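Local coordinates for protein toll (Drosophila melanogaster, PDB 4LXR) that binds the cleaved cytokine Spätzle at the cell surface and thereby switches on signalling in antifungal defence and in dorsal-ventral patterning of the embryo, at residues 42-48 with 67-73; 502-508 with 530-536; 538-543 with 588-592. All coordinates share one frame; numbering follows the deposited sequence.

The chain is the extracellular part of Toll, built largely from leucine-rich repeats. The three contacts follow one another along it. Contact 1 lies near the N-terminus, where strands 38-43 and 47-52 meet the run of parallel strands, and it touches Spätzle. Contact 2 stacks two successive turns at the far end of that run, after strands 499-501 and 527-530. Contact 3 closes the first C-terminal cap. The centre of contact 1 is about 63 Å from that of contact 2 and about 77 Å from that of contact 3. Contacts 2 and 3 have centres about 17 Å apart and touch: Leu536 CD2 lies 3.7 Å from Ile542 CD1. The solenoid thus passes directly into its cap.

Contact 1. Residues 42-48 with 67-73; sequences IQPKDYV and LRIGEVD
Ile69 meets two side chains of 42-48 with one methyl group. Its CD1 lies 3.8 Å from Val48 CG2 and 3.9 Å from Ile42 CD1. Ile42 CD1 is anti to CA (chi2 -177°), which carries it on to Leu67. These two meet tip to tip, Ile42 CD1 to Leu67 CD1 at 4.0 Å. Val72 continues the packing. Its CG1 faces Val48 CG1, the two side chains crossing at about a right angle. Its CG2 presses on the backbone, 3.3 Å from Tyr47 N. Phe2 and Ile97 add further side chains to this buried apolar half.

The other half is looser and more open to solvent. Asp73 N makes two weak bonds, to Lys45 O at 3.3 Å and to Asp46 O at 3.1 Å. The chain here bends through a classic beta bulge, with Asp46 N and Tyr47 N both bonded to Gln43 O. The two acids then come close: Asp46 OD1 and Asp73 OD2 are 4.4 Å apart. A water lies 2.6 Å from both Asp46 OD1 and Asp73 OD2. Asp73 OD1 accepts a hydrogen bond from Gly3 N of the Spätzle chain. The apolar half therefore probably supplies most of the cohesion. The acidic pair should carry a repulsive cost, which the water and the backbone N-H of the ligand would partly offset.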
loop_
_atom_site.group_PDB
_atom_site.type_symbol
_atom_site.label_atom_id
_atom_site.label_comp_id
_atom_site.label_asym_id
_atom_site.label_seq_id
_atom_site.Cartn_x
_atom_site.Cartn_y
_atom_site.Cartn_z
ATOM N N ILE A 42 25.876 28.607 0.063
ATOM C CA ILE A 42 25.838 29.451 -1.116
ATOM C C ILE A 42 25.467 28.636 -2.345
ATOM O O ILE A 42 26.123 27.637 -2.673
ATOM C CB ILE A 42 27.194 30.145 -1.356
ATOM C CG1 ILE A 42 27.632 30.913 -0.107
ATOM C CG2 ILE A 42 27.116 31.061 -2.568
ATOM C CD1 ILE A 42 28.931 31.683 -0.277
ATOM N N GLN A 43 24.395 29.060 -3.000
ATOM C CA GLN A 43 23.989 28.533 -4.298
ATOM C C GLN A 43 23.981 29.729 -5.256
ATOM O O GLN A 43 23.008 30.485 -5.307
ATOM C CB GLN A 43 22.611 27.877 -4.197
ATOM C CG GLN A 43 22.042 27.342 -5.494
ATOM C CD GLN A 43 22.612 25.993 -5.862
ATOM O OE1 GLN A 43 22.520 25.036 -5.090
ATOM N NE2 GLN A 43 23.215 25.907 -7.040
ATOM N N PRO A 44 25.087 29.910 -5.998
ATOM C CA PRO A 44 25.416 31.104 -6.794
ATOM C C PRO A 44 24.262 31.599 -7.657
ATOM O O PRO A 44 23.673 30.796 -8.376
ATOM C CB PRO A 44 26.567 30.622 -7.677
ATOM C CG PRO A 44 27.219 29.542 -6.870
ATOM C CD PRO A 44 26.093 28.841 -6.168
ATOM N N LYS A 45 23.959 32.899 -7.564
ATOM C CA LYS A 45 22.848 33.547 -8.277
ATOM C C LYS A 45 21.478 33.224 -7.696
ATOM O O LYS A 45 20.519 33.962 -7.927
ATOM C CB LYS A 45 22.851 33.239 -9.783
ATOM C CG LYS A 45 24.074 33.728 -10.534
ATOM C CD LYS A 45 23.955 33.427 -12.025
ATOM C CE LYS A 45 25.260 33.717 -12.766
ATOM N NZ LYS A 45 25.242 33.251 -14.186
ATOM N N ASP A 46 21.380 32.128 -6.948
ATOM C CA ASP A 46 20.088 31.682 -6.431
ATOM C C ASP A 46 19.831 32.179 -5.006
ATOM O O ASP A 46 18.942 33.002 -4.767
ATOM C CB ASP A 46 19.974 30.154 -6.507
ATOM C CG ASP A 46 18.575 29.646 -6.177
ATOM O OD1 ASP A 46 17.623 30.454 -6.162
ATOM O OD2 ASP A 46 18.424 28.426 -5.945
ATOM N N TYR A 47 20.608 31.677 -4.058
ATOM C CA TYR A 47 20.405 32.076 -2.678
ATOM C C TYR A 47 21.659 31.950 -1.825
ATOM O O TYR A 47 22.600 31.211 -2.159
ATOM C CB TYR A 47 19.258 31.282 -2.061
ATOM C CG TYR A 47 19.621 29.884 -1.623
ATOM C CD1 TYR A 47 19.654 28.832 -2.533
ATOM C CD2 TYR A 47 19.904 29.607 -0.286
ATOM C CE1 TYR A 47 19.972 27.542 -2.125
ATOM C CE2 TYR A 47 20.230 28.326 0.127
ATOM C CZ TYR A 47 20.265 27.303 -0.797
ATOM O OH TYR A 47 20.581 26.030 -0.386
ATOM N N VAL A 48 21.669 32.692 -0.727
ATOM C CA VAL A 48 22.663 32.504 0.314
ATOM C C VAL A 48 21.918 32.323 1.630
ATOM O O VAL A 48 21.039 33.114 1.956
ATOM C CB VAL A 48 23.662 33.690 0.387
ATOM C CG1 VAL A 48 22.926 35.032 0.496
ATOM C CG2 VAL A 48 24.623 33.514 1.551
ATOM N N LEU A 67 34.140 37.831 0.575
ATOM C CA LEU A 67 33.426 36.721 -0.049
ATOM C C LEU A 67 33.065 37.003 -1.507
ATOM O O LEU A 67 33.159 36.116 -2.361
ATOM C CB LEU A 67 32.158 36.391 0.726
ATOM C CG LEU A 67 32.137 35.095 1.526
ATOM C CD1 LEU A 67 30.709 34.645 1.753
ATOM C CD2 LEU A 67 32.923 34.023 0.817
ATOM N N ARG A 68 32.658 38.242 -1.777
ATOM C CA ARG A 68 32.168 38.651 -3.096
ATOM C C ARG A 68 31.111 37.706 -3.665
ATOM O O ARG A 68 31.279 37.156 -4.749
ATOM C CB ARG A 68 33.322 38.840 -4.090
ATOM C CG ARG A 68 34.313 39.924 -3.687
ATOM C CD ARG A 68 35.298 40.249 -4.815
ATOM N NE ARG A 68 34.834 41.356 -5.656
ATOM C CZ ARG A 68 34.433 41.236 -6.922
ATOM N NH1 ARG A 68 34.028 42.308 -7.595
ATOM N NH2 ARG A 68 34.444 40.050 -7.521
ATOM N N ILE A 69 30.023 37.512 -2.934
ATOM C CA ILE A 69 28.983 36.594 -3.397
ATOM C C ILE A 69 28.377 37.019 -4.747
ATOM O O ILE A 69 28.181 36.188 -5.625
ATOM C CB ILE A 69 27.895 36.366 -2.317
ATOM C CG1 ILE A 69 28.513 35.674 -1.095
ATOM C CG2 ILE A 69 26.723 35.560 -2.876
ATOM C CD1 ILE A 69 27.528 35.341 -0.010
ATOM N N GLY A 70 28.109 38.310 -4.924
ATOM C CA GLY A 70 27.571 38.794 -6.185
ATOM C C GLY A 70 26.056 38.857 -6.196
ATOM O O GLY A 70 25.418 38.845 -5.138
ATOM N N GLU A 71 25.461 38.936 -7.382
ATOM C CA GLU A 71 24.006 38.968 -7.466
ATOM C C GLU A 71 23.365 37.670 -6.972
ATOM O O GLU A 71 23.770 36.573 -7.344
ATOM C CB GLU A 71 23.519 39.299 -8.877
ATOM C CG GLU A 71 22.001 39.517 -8.932
ATOM C CD GLU A 71 21.527 40.150 -10.227
ATOM O OE1 GLU A 71 22.381 40.527 -11.057
ATOM O OE2 GLU A 71 20.296 40.272 -10.410
ATOM N N VAL A 72 22.354 37.800 -6.125
ATOM C CA VAL A 72 21.689 36.621 -5.603
ATOM C C VAL A 72 20.214 36.943 -5.322
ATOM O O VAL A 72 19.889 38.050 -4.903
ATOM C CB VAL A 72 22.451 36.083 -4.366
ATOM C CG1 VAL A 72 22.145 36.915 -3.107
ATOM C CG2 VAL A 72 22.149 34.633 -4.159
ATOM N N ASP A 73 19.322 35.991 -5.592
ATOM C CA ASP A 73 17.876 36.239 -5.526
ATOM C C ASP A 73 17.332 36.327 -4.098
ATOM O O ASP A 73 16.570 37.238 -3.750
ATOM C CB ASP A 73 17.121 35.166 -6.335
ATOM C CG ASP A 73 15.627 35.105 -6.006
ATOM O OD1 ASP A 73 14.882 36.050 -6.342
ATOM O OD2 ASP A 73 15.190 34.085 -5.433
HETATM O O HOH W 1 15.575 31.535 -4.930
#

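Contact 2. Residues 502-508 with 530-536; sequences MTHNKIR and DLNDNPL. With NAG (2-acetamido-2-deoxy-beta-D-glucopyranose), chain F; NAG (2-acetamido-2-deoxy-beta-D-glucopyranose), chain B; NAG (2-acetamido-2-deoxy-beta-D-glucopyranose), chain M.
Asn534 ND2 holds two backbone carbonyls. It bonds Met502 O at 2.8 Å, nearly straight at 171° and in the plane of the amide. It also reaches Leu531 O in its own turn, at 3.1 Å, from above that carbonyl plane. The other end, Asn534 OD1, takes a weak bond from Ile507 N at 3.3 Å. The amide is thus fixed in rotation, and Ile507 CD1 packs against it. Met502 N also bonds Asp530 O, at 2.8 Å.

Nearer the surface, Asp533 CB sits over one face of the His504 ring. The carboxylate of Asp533 is stacked on the ring, their planes 20° apart, and OD2 has a salt bridge to Arg567. His504 also stacks with Tyr479. Its NE2 donates at 3.2 Å to O7 of the second sugar (NAG, chain B) of the glycan on Asn501. Asp530 OD2 accepts from N2 of the first sugar (NAG, chain F) at 2.8 Å.

One turn earlier, Asn505 repeats the pattern, with ND2 on Leu477 O and OD1 on Ile482 N. Such inward asparagines, stacked turn upon turn, form the asparagine ladder of the leucine-rich repeat solenoid.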
loop_
_atom_site.group_PDB
_atom_site.type_symbol
_atom_site.label_atom_id
_atom_site.label_comp_id
_atom_site.label_asym_id
_atom_site.label_seq_id
_atom_site.Cartn_x
_atom_site.Cartn_y
_atom_site.Cartn_z
ATOM N N MET A 502 -6.048 -14.849 -5.167
ATOM C CA MET A 502 -7.013 -15.780 -4.579
ATOM C C MET A 502 -6.554 -16.268 -3.219
ATOM O O MET A 502 -6.912 -17.373 -2.800
ATOM C CB MET A 502 -7.270 -16.979 -5.484
ATOM C CG MET A 502 -7.829 -16.629 -6.837
ATOM S SD MET A 502 -8.305 -18.158 -7.648
ATOM C CE MET A 502 -8.399 -17.653 -9.360
ATOM N N THR A 503 -5.760 -15.446 -2.537
ATOM C CA THR A 503 -5.294 -15.776 -1.197
ATOM C C THR A 503 -6.411 -15.687 -0.177
ATOM O O THR A 503 -7.378 -14.954 -0.367
ATOM C CB THR A 503 -4.170 -14.851 -0.736
ATOM O OG1 THR A 503 -4.638 -13.498 -0.724
ATOM C CG2 THR A 503 -2.976 -14.964 -1.659
ATOM N N HIS A 504 -6.265 -16.455 0.899
ATOM C CA HIS A 504 -7.188 -16.415 2.029
ATOM C C HIS A 504 -8.628 -16.722 1.652
ATOM O O HIS A 504 -9.559 -16.173 2.234
ATOM C CB HIS A 504 -7.095 -15.076 2.765
ATOM C CG HIS A 504 -5.780 -14.860 3.447
ATOM N ND1 HIS A 504 -5.570 -15.175 4.770
ATOM C CD2 HIS A 504 -4.603 -14.379 2.981
ATOM C CE1 HIS A 504 -4.321 -14.890 5.095
ATOM N NE2 HIS A 504 -3.712 -14.410 4.026
ATOM N N ASN A 505 -8.803 -17.599 0.672
ATOM C CA ASN A 505 -10.118 -18.142 0.387
ATOM C C ASN A 505 -10.345 -19.434 1.176
ATOM O O ASN A 505 -9.720 -19.637 2.223
ATOM C CB ASN A 505 -10.313 -18.322 -1.123
ATOM C CG ASN A 505 -10.813 -17.043 -1.796
ATOM O OD1 ASN A 505 -11.984 -16.936 -2.159
ATOM N ND2 ASN A 505 -9.932 -16.057 -1.925
ATOM N N LYS A 506 -11.233 -20.294 0.687
ATOM C CA LYS A 506 -11.541 -21.550 1.366
ATOM C C LYS A 506 -11.138 -22.736 0.487
ATOM O O LYS A 506 -11.762 -23.796 0.531
ATOM C CB LYS A 506 -13.033 -21.623 1.693
ATOM C CG LYS A 506 -13.552 -20.477 2.588
ATOM C CD LYS A 506 -13.035 -20.616 4.015
ATOM C CE LYS A 506 -13.819 -19.751 4.999
ATOM N NZ LYS A 506 -13.150 -18.440 5.286
ATOM N N ILE A 507 -10.092 -22.534 -0.310
ATOM C CA ILE A 507 -9.670 -23.490 -1.334
ATOM C C ILE A 507 -9.076 -24.750 -0.715
ATOM O O ILE A 507 -7.929 -24.754 -0.290
ATOM C CB ILE A 507 -8.659 -22.831 -2.308
ATOM C CG1 ILE A 507 -9.338 -21.664 -3.049
ATOM C CG2 ILE A 507 -8.102 -23.850 -3.296
ATOM C CD1 ILE A 507 -8.379 -20.753 -3.811
ATOM N N ARG A 508 -9.869 -25.815 -0.668
ATOM C CA ARG A 508 -9.429 -27.072 -0.063
ATOM C C ARG A 508 -8.924 -28.075 -1.095
ATOM O O ARG A 508 -7.972 -28.813 -0.838
ATOM C CB ARG A 508 -10.532 -27.661 0.824
ATOM C CG ARG A 508 -10.723 -26.835 2.087
ATOM C CD ARG A 508 -11.734 -27.413 3.057
ATOM N NE ARG A 508 -11.754 -26.630 4.290
ATOM C CZ ARG A 508 -12.432 -25.498 4.448
ATOM N NH1 ARG A 508 -13.160 -25.008 3.451
ATOM N NH2 ARG A 508 -12.384 -24.856 5.606
ATOM N N ASP A 530 -2.247 -15.709 -7.461
ATOM C CA ASP A 530 -1.718 -15.929 -6.122
ATOM C C ASP A 530 -2.621 -16.870 -5.327
ATOM O O ASP A 530 -3.741 -16.512 -4.985
ATOM C CB ASP A 530 -1.567 -14.592 -5.393
ATOM C CG ASP A 530 -0.698 -14.702 -4.161
ATOM O OD1 ASP A 530 -0.562 -15.824 -3.627
ATOM O OD2 ASP A 530 -0.154 -13.670 -3.719
ATOM N N LEU A 531 -2.117 -18.064 -5.019
ATOM C CA LEU A 531 -2.901 -19.090 -4.331
ATOM C C LEU A 531 -2.491 -19.291 -2.875
ATOM O O LEU A 531 -2.934 -20.243 -2.230
ATOM C CB LEU A 531 -2.793 -20.421 -5.071
ATOM C CG LEU A 531 -3.358 -20.454 -6.491
ATOM C CD1 LEU A 531 -3.146 -21.839 -7.129
ATOM C CD2 LEU A 531 -4.840 -20.058 -6.473
ATOM N N ASN A 532 -1.649 -18.399 -2.362
ATOM C CA ASN A 532 -1.135 -18.509 -0.996
ATOM C C ASN A 532 -2.221 -18.486 0.076
ATOM O O ASN A 532 -3.308 -17.948 -0.143
ATOM C CB ASN A 532 -0.126 -17.391 -0.721
ATOM C CG ASN A 532 1.222 -17.647 -1.378
ATOM O OD1 ASN A 532 1.524 -18.776 -1.768
ATOM N ND2 ASN A 532 2.042 -16.603 -1.492
ATOM N N ASP A 533 -1.919 -19.071 1.235
ATOM C CA ASP A 533 -2.801 -18.988 2.404
ATOM C C ASP A 533 -4.199 -19.545 2.164
ATOM O O ASP A 533 -5.198 -18.925 2.529
ATOM C CB ASP A 533 -2.912 -17.543 2.905
ATOM C CG ASP A 533 -1.582 -16.973 3.329
ATOM O OD1 ASP A 533 -1.092 -17.349 4.416
ATOM O OD2 ASP A 533 -1.029 -16.144 2.579
ATOM N N ASN A 534 -4.264 -20.709 1.540
ATOM C CA ASN A 534 -5.513 -21.431 1.420
ATOM C C ASN A 534 -5.442 -22.754 2.184
ATOM O O ASN A 534 -4.360 -23.333 2.320
ATOM C CB ASN A 534 -5.851 -21.640 -0.051
ATOM C CG ASN A 534 -6.584 -20.452 -0.642
ATOM O OD1 ASN A 534 -7.746 -20.208 -0.306
ATOM N ND2 ASN A 534 -5.917 -19.709 -1.522
ATOM N N PRO A 535 -6.585 -23.225 2.711
ATOM C CA PRO A 535 -6.602 -24.442 3.543
ATOM C C PRO A 535 -6.565 -25.763 2.744
ATOM O O PRO A 535 -7.447 -26.608 2.878
ATOM C CB PRO A 535 -7.923 -24.307 4.317
ATOM C CG PRO A 535 -8.818 -23.540 3.386
ATOM C CD PRO A 535 -7.903 -22.562 2.666
ATOM N N LEU A 536 -5.529 -25.946 1.938
ATOM C CA LEU A 536 -5.475 -27.067 1.003
ATOM C C LEU A 536 -5.446 -28.436 1.681
ATOM O O LEU A 536 -4.663 -28.664 2.608
ATOM C CB LEU A 536 -4.257 -26.917 0.094
ATOM C CG LEU A 536 -4.234 -27.786 -1.158
ATOM C CD1 LEU A 536 -5.363 -27.384 -2.103
ATOM C CD2 LEU A 536 -2.885 -27.680 -1.840
HETATM C C1 NAG F . -2.698 -11.016 -2.455
HETATM C C2 NAG F . -1.286 -10.447 -2.667
HETATM C C3 NAG F . -0.371 -10.804 -1.488
HETATM C C4 NAG F . -1.039 -10.509 -0.149
HETATM C C5 NAG F . -2.434 -11.119 -0.130
HETATM C C6 NAG F . -3.199 -10.840 1.143
HETATM C C7 NAG F . -0.232 -10.150 -4.872
HETATM C C8 NAG F . -0.275 -8.677 -4.601
HETATM N N2 NAG F . -0.722 -10.940 -3.910
HETATM O O3 NAG F . 0.837 -10.062 -1.609
HETATM O O4 NAG F . -0.328 -11.135 0.917
HETATM O O5 NAG F . -3.200 -10.585 -1.212
HETATM O O6 NAG F . -3.455 -9.451 1.292
HETATM O O7 NAG F . 0.233 -10.609 -5.910
HETATM C C1 NAG B . 0.821 -10.463 1.452
HETATM C C2 NAG B . 1.044 -11.027 2.850
HETATM C C3 NAG B . 2.292 -10.415 3.478
HETATM C C4 NAG B . 3.499 -10.554 2.555
HETATM C C5 NAG B . 3.168 -10.064 1.146
HETATM C C6 NAG B . 4.261 -10.363 0.146
HETATM C C7 NAG B . -1.054 -11.713 3.949
HETATM C C8 NAG B . -2.149 -11.293 4.882
HETATM N N2 NAG B . -0.113 -10.795 3.707
HETATM O O3 NAG B . 2.543 -11.043 4.731
HETATM O O4 NAG B . 4.557 -9.748 3.063
HETATM O O5 NAG B . 1.979 -10.702 0.659
HETATM O O6 NAG B . 3.764 -10.385 -1.185
HETATM O O7 NAG B . -1.034 -12.827 3.429
HETATM C C1 NAG M . -18.000 -17.474 3.610
HETATM C C2 NAG M . -18.116 -17.074 5.098
HETATM C C3 NAG M . -19.490 -16.460 5.419
HETATM C C4 NAG M . -20.645 -17.269 4.830
HETATM C C5 NAG M . -20.327 -17.756 3.418
HETATM C C6 NAG M . -21.431 -17.474 2.426
HETATM C C7 NAG M . -16.883 -18.161 6.923
HETATM C C8 NAG M . -16.712 -19.410 7.737
HETATM N N2 NAG M . -17.829 -18.200 5.980
HETATM O O3 NAG M . -19.548 -15.102 4.990
HETATM O O4 NAG M . -20.961 -18.374 5.669
HETATM O O5 NAG M . -19.163 -17.085 2.934
HETATM O O6 NAG M . -21.249 -18.223 1.232
HETATM O O7 NAG M . -16.194 -17.162 7.112
#

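Contact 3. Residues 538-543 with 588-592; sequences CDCTIL and TLICP
Leu589 packs into the 538-543 turn. CB and CG lie beside one carbonyl, and the two methyls reach different parts. CB is 3.5 Å from Asp539 O. CG is 4.1 Å from the same Asp539 O. CD1 is anti to CA (chi2 175°), which carries it on toward the helix, while CD2 branches off. CD1 reaches the start of the helix, 3.6 Å from Leu543 CA. It also packs on the side chains of Ile542 and Leu543. CD2 turns the other way, toward Cys538, whose CB is 4.2 Å from Leu589 CD2. Ile584 adds a further apolar neighbour to Leu589.

The covalent link follows two residues on. Cys540 SG and Cys591 SG are joined at 2.0 Å, with a torsion of -106° about the S-S bond. Asp539 flanks this disulfide: its CB is 3.6 Å from Cys591 SG. The carboxylate of Asp539 is turned back on its own chain. OD1 accepts from Thr541 N at 3.1 Å, which makes an Asx turn and helps shape the segment. A water bridges the two backbones, donating to Cys538 O and accepting from Ile590 N, which lies 3.0 Å from that water's O.

Crosslinks of this kind belong to the cysteine-rich cap that ends a leucine-rich repeat array. A second disulfide, Cys538 to Cys570, ties the same turn to strand 570-572. Ile542 is the N-cap of helix 543-549. On the other side of the link, strand 590-592 runs antiparallel to strand 609-613, with Cys591 bonded through its backbone to Val612. The contact therefore joins the helix of the first cap to the edge strand of the following repeat module.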
loop_
_atom_site.group_PDB
_atom_site.type_symbol
_atom_site.label_atom_id
_atom_site.label_comp_id
_atom_site.label_asym_id
_atom_site.label_seq_id
_atom_site.Cartn_x
_atom_site.Cartn_y
_atom_site.Cartn_z
ATOM N N CYS A 538 -4.222 -31.938 1.335
ATOM C CA CYS A 538 -3.205 -32.620 0.540
ATOM C C CYS A 538 -3.395 -34.133 0.520
ATOM O O CYS A 538 -2.704 -34.872 1.223
ATOM C CB CYS A 538 -1.808 -32.252 1.025
ATOM S SG CYS A 538 -1.443 -30.495 0.840
ATOM N N ASP A 539 -4.355 -34.571 -0.289
ATOM C CA ASP A 539 -4.643 -35.981 -0.490
ATOM C C ASP A 539 -4.414 -36.363 -1.956
ATOM O O ASP A 539 -3.908 -35.554 -2.737
ATOM C CB ASP A 539 -6.057 -36.348 0.005
ATOM C CG ASP A 539 -7.170 -35.548 -0.672
ATOM O OD1 ASP A 539 -6.961 -34.966 -1.755
ATOM O OD2 ASP A 539 -8.286 -35.517 -0.110
ATOM N N CYS A 540 -4.773 -37.586 -2.328
ATOM C CA CYS A 540 -4.506 -38.078 -3.679
ATOM C C CYS A 540 -5.135 -37.221 -4.788
ATOM O O CYS A 540 -4.777 -37.354 -5.966
ATOM C CB CYS A 540 -4.960 -39.533 -3.810
ATOM S SG CYS A 540 -6.732 -39.781 -3.586
ATOM N N THR A 541 -6.050 -36.324 -4.411
ATOM C CA THR A 541 -6.830 -35.566 -5.398
ATOM C C THR A 541 -6.114 -34.332 -5.958
ATOM O O THR A 541 -6.587 -33.725 -6.922
ATOM C CB THR A 541 -8.235 -35.157 -4.858
ATOM O OG1 THR A 541 -8.090 -34.193 -3.810
ATOM C CG2 THR A 541 -8.979 -36.368 -4.319
ATOM N N ILE A 542 -4.980 -33.963 -5.367
ATOM C CA ILE A 542 -4.255 -32.784 -5.826
ATOM C C ILE A 542 -2.945 -33.156 -6.493
ATOM O O ILE A 542 -2.050 -32.310 -6.630
ATOM C CB ILE A 542 -3.984 -31.761 -4.686
ATOM C CG1 ILE A 542 -3.009 -32.329 -3.657
ATOM C CG2 ILE A 542 -5.287 -31.336 -4.021
ATOM C CD1 ILE A 542 -2.397 -31.279 -2.764
ATOM N N LEU A 543 -2.852 -34.418 -6.922
ATOM C CA LEU A 543 -1.618 -34.978 -7.475
ATOM C C LEU A 543 -1.037 -34.144 -8.611
ATOM O O LEU A 543 0.120 -33.741 -8.561
ATOM C CB LEU A 543 -1.833 -36.419 -7.959
ATOM C CG LEU A 543 -0.709 -36.977 -8.842
ATOM C CD1 LEU A 543 0.604 -37.075 -8.074
ATOM C CD2 LEU A 543 -1.094 -38.325 -9.441
ATOM N N THR A 588 3.206 -39.358 -1.521
ATOM C CA THR A 588 2.698 -39.156 -0.168
ATOM C C THR A 588 1.222 -38.808 -0.202
ATOM O O THR A 588 0.526 -38.904 0.810
ATOM C CB THR A 588 3.426 -38.002 0.543
ATOM O OG1 THR A 588 4.804 -37.990 0.156
ATOM C CG2 THR A 588 3.333 -38.161 2.051
ATOM N N LEU A 589 0.751 -38.388 -1.371
ATOM C CA LEU A 589 -0.624 -37.932 -1.518
ATOM C C LEU A 589 -1.559 -39.125 -1.545
ATOM O O LEU A 589 -1.667 -39.810 -2.558
ATOM C CB LEU A 589 -0.773 -37.122 -2.801
ATOM C CG LEU A 589 0.139 -35.899 -2.918
ATOM C CD1 LEU A 589 -0.030 -35.254 -4.277
ATOM C CD2 LEU A 589 -0.156 -34.894 -1.817
ATOM N N ILE A 590 -2.232 -39.382 -0.431
ATOM C CA ILE A 590 -3.079 -40.564 -0.347
ATOM C C ILE A 590 -4.526 -40.270 0.031
ATOM O O ILE A 590 -4.833 -39.273 0.690
ATOM C CB ILE A 590 -2.497 -41.615 0.623
ATOM C CG1 ILE A 590 -2.423 -41.047 2.044
ATOM C CG2 ILE A 590 -1.126 -42.107 0.119
ATOM C CD1 ILE A 590 -2.010 -42.078 3.091
ATOM N N CYS A 591 -5.410 -41.152 -0.415
ATOM C CA CYS A 591 -6.808 -41.112 -0.019
ATOM C C CYS A 591 -7.189 -42.450 0.615
ATOM O O CYS A 591 -7.017 -43.504 0.001
ATOM C CB CYS A 591 -7.698 -40.813 -1.227
ATOM S SG CYS A 591 -7.567 -39.102 -1.847
ATOM N N PRO A 592 -7.691 -42.414 1.856
ATOM C CA PRO A 592 -8.092 -43.633 2.568
ATOM C C PRO A 592 -9.170 -44.438 1.830
ATOM O O PRO A 592 -9.911 -43.903 1.009
ATOM C CB PRO A 592 -8.649 -43.096 3.893
ATOM C CG PRO A 592 -7.967 -41.774 4.084
ATOM C CD PRO A 592 -7.798 -41.211 2.703
HETATM O O HOH W 2 -2.050 -37.227 1.640
#